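Local coordinates for extracellular solute-binding protein, family 1 (Bifidobacterium longum subsp. infantis ATCC 15697, PDB 3OMB) that probably captures an extracellular solute, perhaps a carbohydrate, for an ABC transporter, and also binds a magnesium ion, at residues A[151-165]-A[342-354]. Sequence-based numbering, arbitrary orientation.
Sequences AIADGRGKAYSGTGQ and WDGSSSELSPAGL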
loop_
_atom_site.group_PDB
_atom_site.type_symbol
_atom_site.label_atom_id
_atom_site.label_comp_id
_atom_site.label_asym_id
_atom_site.label_seq_id
_atom_site.Cartn_x
_atom_site.Cartn_y
_atom_site.Cartn_z
ATOM N N ALA A 151 -18.685 3.074 -3.362
ATOM C CA ALA A 151 -17.500 2.417 -3.879
ATOM C C ALA A 151 -17.155 1.280 -2.953
ATOM O O ALA A 151 -16.789 1.505 -1.819
ATOM C CB ALA A 151 -16.307 3.418 -3.968
ATOM N N ILE A 152 -17.267 0.058 -3.453
ATOM C CA ILE A 152 -16.999 -1.124 -2.632
ATOM C C ILE A 152 -15.515 -1.453 -2.658
ATOM O O ILE A 152 -14.864 -1.394 -3.719
ATOM C CB ILE A 152 -17.852 -2.315 -3.097
ATOM C CG1 ILE A 152 -19.308 -1.827 -3.257
ATOM C CG2 ILE A 152 -17.728 -3.499 -2.123
ATOM C CD1 ILE A 152 -20.380 -2.906 -3.365
ATOM N N ALA A 153 -14.990 -1.795 -1.487
ATOM C CA ALA A 153 -13.600 -2.195 -1.348
ATOM C C ALA A 153 -13.359 -3.575 -1.954
ATOM O O ALA A 153 -14.291 -4.290 -2.342
ATOM C CB ALA A 153 -13.189 -2.185 0.148
ATOM N N ASP A 154 -12.092 -3.946 -2.029
ATOM C CA ASP A 154 -11.719 -5.298 -2.450
ATOM C C ASP A 154 -10.676 -5.882 -1.490
ATOM O O ASP A 154 -10.082 -5.167 -0.690
ATOM C CB ASP A 154 -11.209 -5.261 -3.882
ATOM C CG ASP A 154 -10.269 -4.106 -4.124
ATOM O OD1 ASP A 154 -9.110 -4.183 -3.642
ATOM O OD2 ASP A 154 -10.688 -3.118 -4.782
ATOM N N GLY A 155 -10.468 -7.183 -1.563
ATOM C CA GLY A 155 -9.494 -7.846 -0.693
ATOM C C GLY A 155 -8.716 -8.916 -1.428
ATOM O O GLY A 155 -9.265 -9.612 -2.260
ATOM N N ARG A 156 -7.439 -9.045 -1.080
ATOM C CA ARG A 156 -6.470 -9.911 -1.735
ATOM C C ARG A 156 -6.287 -11.190 -0.955
ATOM O O ARG A 156 -5.403 -11.962 -1.289
ATOM C CB ARG A 156 -5.085 -9.273 -1.603
ATOM C CG ARG A 156 -4.642 -8.337 -2.596
ATOM C CD ARG A 156 -3.113 -8.378 -2.585
ATOM N NE ARG A 156 -2.476 -7.253 -1.895
ATOM C CZ ARG A 156 -1.300 -6.742 -2.274
ATOM N NH1 ARG A 156 -0.673 -7.238 -3.335
ATOM N NH2 ARG A 156 -0.757 -5.724 -1.614
ATOM N N GLY A 157 -6.995 -11.355 0.155
ATOM C CA GLY A 157 -6.826 -12.561 0.979
ATOM C C GLY A 157 -6.019 -12.375 2.247
ATOM O O GLY A 157 -5.132 -11.524 2.317
ATOM N N LYS A 158 -6.334 -13.189 3.249
ATOM C CA LYS A 158 -5.707 -13.129 4.554
ATOM C C LYS A 158 -4.183 -13.315 4.490
ATOM O O LYS A 158 -3.460 -12.915 5.411
ATOM C CB LYS A 158 -6.332 -14.180 5.486
ATOM C CG LYS A 158 -6.030 -15.648 5.075
ATOM C CD LYS A 158 -6.738 -16.648 5.999
ATOM C CE LYS A 158 -6.334 -18.117 5.711
ATOM N NZ LYS A 158 -6.916 -18.602 4.396
ATOM N N ALA A 159 -3.679 -13.936 3.433
ATOM C CA ALA A 159 -2.228 -14.067 3.319
ATOM C C ALA A 159 -1.578 -12.682 3.257
ATOM O O ALA A 159 -0.417 -12.531 3.595
ATOM C CB ALA A 159 -1.850 -14.920 2.104
ATOM N N TYR A 160 -2.340 -11.669 2.853
ATOM C CA TYR A 160 -1.810 -10.309 2.722
ATOM C C TYR A 160 -2.236 -9.410 3.884
ATOM O O TYR A 160 -2.086 -8.195 3.820
ATOM C CB TYR A 160 -2.251 -9.687 1.392
ATOM C CG TYR A 160 -1.608 -10.308 0.170
ATOM C CD1 TYR A 160 -0.417 -9.799 -0.335
ATOM C CD2 TYR A 160 -2.184 -11.400 -0.472
ATOM C CE1 TYR A 160 0.185 -10.346 -1.434
ATOM C CE2 TYR A 160 -1.578 -11.971 -1.589
ATOM C CZ TYR A 160 -0.391 -11.421 -2.066
ATOM O OH TYR A 160 0.236 -11.932 -3.180
ATOM N N SER A 161 -2.735 -10.006 4.963
ATOM C CA SER A 161 -3.292 -9.202 6.051
ATOM C C SER A 161 -2.243 -8.351 6.808
ATOM O O SER A 161 -2.598 -7.326 7.389
ATOM C CB SER A 161 -4.085 -10.079 7.035
ATOM O OG SER A 161 -3.170 -10.878 7.762
ATOM N N GLY A 162 -0.974 -8.763 6.802
ATOM C CA GLY A 162 0.068 -7.989 7.483
ATOM C C GLY A 162 0.588 -6.773 6.697
ATOM O O GLY A 162 0.117 -6.455 5.591
ATOM N N THR A 163 1.560 -6.081 7.268
ATOM C CA THR A 163 2.083 -4.876 6.624
ATOM C C THR A 163 2.961 -5.184 5.433
ATOM O O THR A 163 3.546 -6.235 5.367
ATOM C CB THR A 163 2.841 -3.953 7.604
ATOM O OG1 THR A 163 3.338 -2.820 6.882
ATOM C CG2 THR A 163 4.020 -4.670 8.284
ATOM N N GLY A 164 3.051 -4.247 4.496
ATOM C CA GLY A 164 3.980 -4.393 3.390
ATOM C C GLY A 164 5.355 -3.821 3.694
ATOM O O GLY A 164 6.280 -3.981 2.893
ATOM N N GLN A 165 5.495 -3.169 4.849
ATOM C CA GLN A 165 6.754 -2.513 5.237
ATOM C C GLN A 165 7.575 -3.401 6.147
ATOM O O GLN A 165 7.064 -3.898 7.150
ATOM C CB GLN A 165 6.463 -1.194 5.966
ATOM C CG GLN A 165 5.258 -0.429 5.395
ATOM C CD GLN A 165 5.495 0.059 3.984
ATOM O OE1 GLN A 165 6.585 0.584 3.660
ATOM N NE2 GLN A 165 4.476 -0.109 3.120
ATOM N N TRP A 342 5.714 -1.342 15.258
ATOM C CA TRP A 342 6.055 -1.464 13.857
ATOM C C TRP A 342 4.848 -1.014 13.015
ATOM O O TRP A 342 3.737 -0.868 13.540
ATOM C CB TRP A 342 6.589 -2.877 13.494
ATOM C CG TRP A 342 7.044 -2.929 12.044
ATOM C CD1 TRP A 342 6.445 -3.609 11.027
ATOM C CD2 TRP A 342 8.114 -2.155 11.438
ATOM N NE1 TRP A 342 7.111 -3.348 9.811
ATOM C CE2 TRP A 342 8.127 -2.458 10.052
ATOM C CE3 TRP A 342 9.062 -1.249 11.938
ATOM C CZ2 TRP A 342 9.051 -1.890 9.170
ATOM C CZ3 TRP A 342 9.996 -0.692 11.057
ATOM C CH2 TRP A 342 9.986 -1.018 9.698
ATOM N N ASP A 343 5.081 -0.746 11.737
ATOM C CA ASP A 343 4.070 -0.242 10.835
ATOM C C ASP A 343 2.767 -1.039 10.924
ATOM O O ASP A 343 2.783 -2.271 10.876
ATOM C CB ASP A 343 4.626 -0.280 9.401
ATOM C CG ASP A 343 3.691 0.321 8.401
ATOM O OD1 ASP A 343 2.805 -0.387 7.885
ATOM O OD2 ASP A 343 3.865 1.501 8.093
ATOM N N GLY A 344 1.648 -0.316 11.040
ATOM C CA GLY A 344 0.346 -0.919 11.257
ATOM C C GLY A 344 -0.494 -1.193 10.020
ATOM O O GLY A 344 -1.668 -1.515 10.139
ATOM N N SER A 345 0.088 -1.057 8.834
ATOM C CA SER A 345 -0.669 -1.296 7.585
ATOM C C SER A 345 -1.154 -2.744 7.428
ATOM O O SER A 345 -0.641 -3.671 8.080
ATOM C CB SER A 345 0.174 -0.940 6.364
ATOM O OG SER A 345 0.730 0.365 6.448
ATOM N N SER A 346 -2.155 -2.912 6.564
ATOM C CA SER A 346 -2.553 -4.220 6.077
ATOM C C SER A 346 -2.470 -4.171 4.566
ATOM O O SER A 346 -2.840 -3.168 3.971
ATOM C CB SER A 346 -3.994 -4.530 6.514
ATOM O OG SER A 346 -4.481 -5.634 5.775
ATOM N N SER A 347 -1.981 -5.232 3.941
ATOM C CA SER A 347 -1.894 -5.290 2.480
ATOM C C SER A 347 -3.124 -5.954 1.827
ATOM O O SER A 347 -3.152 -6.139 0.621
ATOM C CB SER A 347 -0.622 -6.040 2.070
ATOM O OG SER A 347 0.518 -5.506 2.724
ATOM N N GLU A 348 -4.127 -6.307 2.628
ATOM C CA GLU A 348 -5.237 -7.130 2.153
ATOM C C GLU A 348 -6.333 -6.313 1.468
ATOM O O GLU A 348 -6.663 -6.558 0.297
ATOM C CB GLU A 348 -5.856 -7.924 3.305
ATOM C CG GLU A 348 -7.019 -8.811 2.829
ATOM C CD GLU A 348 -7.608 -9.676 3.941
ATOM O OE1 GLU A 348 -8.507 -10.511 3.637
ATOM O OE2 GLU A 348 -7.163 -9.529 5.106
ATOM N N LEU A 349 -6.890 -5.366 2.221
ATOM C CA LEU A 349 -8.013 -4.555 1.783
ATOM C C LEU A 349 -7.598 -3.260 1.128
ATOM O O LEU A 349 -6.584 -2.663 1.474
ATOM C CB LEU A 349 -8.942 -4.231 2.952
ATOM C CG LEU A 349 -9.486 -5.442 3.707
ATOM C CD1 LEU A 349 -10.235 -4.978 4.949
ATOM C CD2 LEU A 349 -10.364 -6.364 2.816
ATOM N N SER A 350 -8.413 -2.823 0.180
ATOM C CA SER A 350 -8.102 -1.659 -0.624
ATOM C C SER A 350 -9.417 -0.960 -0.963
ATOM O O SER A 350 -10.356 -1.612 -1.407
ATOM C CB SER A 350 -7.345 -2.110 -1.876
ATOM O OG SER A 350 -7.356 -1.110 -2.866
ATOM N N PRO A 351 -9.503 0.365 -0.710
ATOM C CA PRO A 351 -10.806 1.001 -0.876
ATOM C C PRO A 351 -11.095 1.253 -2.341
ATOM O O PRO A 351 -10.193 1.133 -3.174
ATOM C CB PRO A 351 -10.667 2.335 -0.125
ATOM C CG PRO A 351 -9.299 2.331 0.519
ATOM C CD PRO A 351 -8.483 1.289 -0.175
ATOM N N ALA A 352 -12.355 1.560 -2.645
ATOM C CA ALA A 352 -12.753 2.072 -3.958
ATOM C C ALA A 352 -12.492 1.157 -5.157
ATOM O O ALA A 352 -11.932 1.575 -6.167
ATOM C CB ALA A 352 -12.123 3.472 -4.190
ATOM N N GLY A 353 -12.909 -0.090 -5.052
ATOM C CA GLY A 353 -12.747 -1.020 -6.151
ATOM C C GLY A 353 -13.914 -0.990 -7.125
ATOM O O GLY A 353 -13.695 -0.863 -8.330
ATOM N N LEU A 354 -15.146 -1.110 -6.620
ATOM C CA LEU A 354 -16.314 -1.135 -7.492
ATOM C C LEU A 354 -17.285 0.031 -7.332
ATOM O O LEU A 354 -17.709 0.334 -6.222
ATOM C CB LEU A 354 -17.070 -2.460 -7.344
ATOM C CG LEU A 354 -18.080 -2.686 -8.485
ATOM C CD1 LEU A 354 -17.851 -3.974 -9.211
ATOM C CD2 LEU A 354 -19.480 -2.609 -7.922
HETATM O O HOH W 1 -9.171 -0.918 -5.002
HETATM O O HOH W 2 -7.191 -5.648 -2.630
HETATM O O HOH W 3 -9.628 -10.630 1.272
#
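With chi1 near 180° in both (179° and -176°), Thr163 OG1 and Asp343 CG swing away from their backbone nitrogens, which brings hydroxyl and carboxylate together at 2.7 Å between Thr163 OG1 and Asp343 OD1. The two segments run antiparallel, mostly as loops with a short two-stranded sheet (152-155 with 349-350), consistent with crossover connections between the two lobes of a periplasmic-binding-protein-type fold. Asp343 OD1 takes three donors: the Thr163 hydroxyl from above the carboxylate plane, Ser345 OG on its syn lone pair, and Ser345 N in an Asx turn. An alanine in place of Asp343 would probably leave the Thr163 and Ser345 hydroxyls without their shared acceptor and undo the Asx turn. Beside it, Trp342 NE1 donates to Gln165 O (2.7 Å), which lies in the indole plane, while the N-H comes from above the carbonyl plane. Further along, Ser347 N and OG grip Gly162 O from opposite faces of its carbonyl plane. Arg156 lays CD over the centre of the Tyr160 ring and points NE at Ser347 O (2.8 Å), in the guanidinium plane; the Tyr160 hydroxyl bonds Asp435. Glu348, extended, lays CG against Gly157 O, and its OE1 forms a salt bridge with Lys135. Beyond the Asp154–Ser350 pair, in a classic bulge, Ile152 O accepts from Leu354 N (2.9 Å) on an in-plane lone pair and from Gly353 N, tilted 32° from the carbonyl plane.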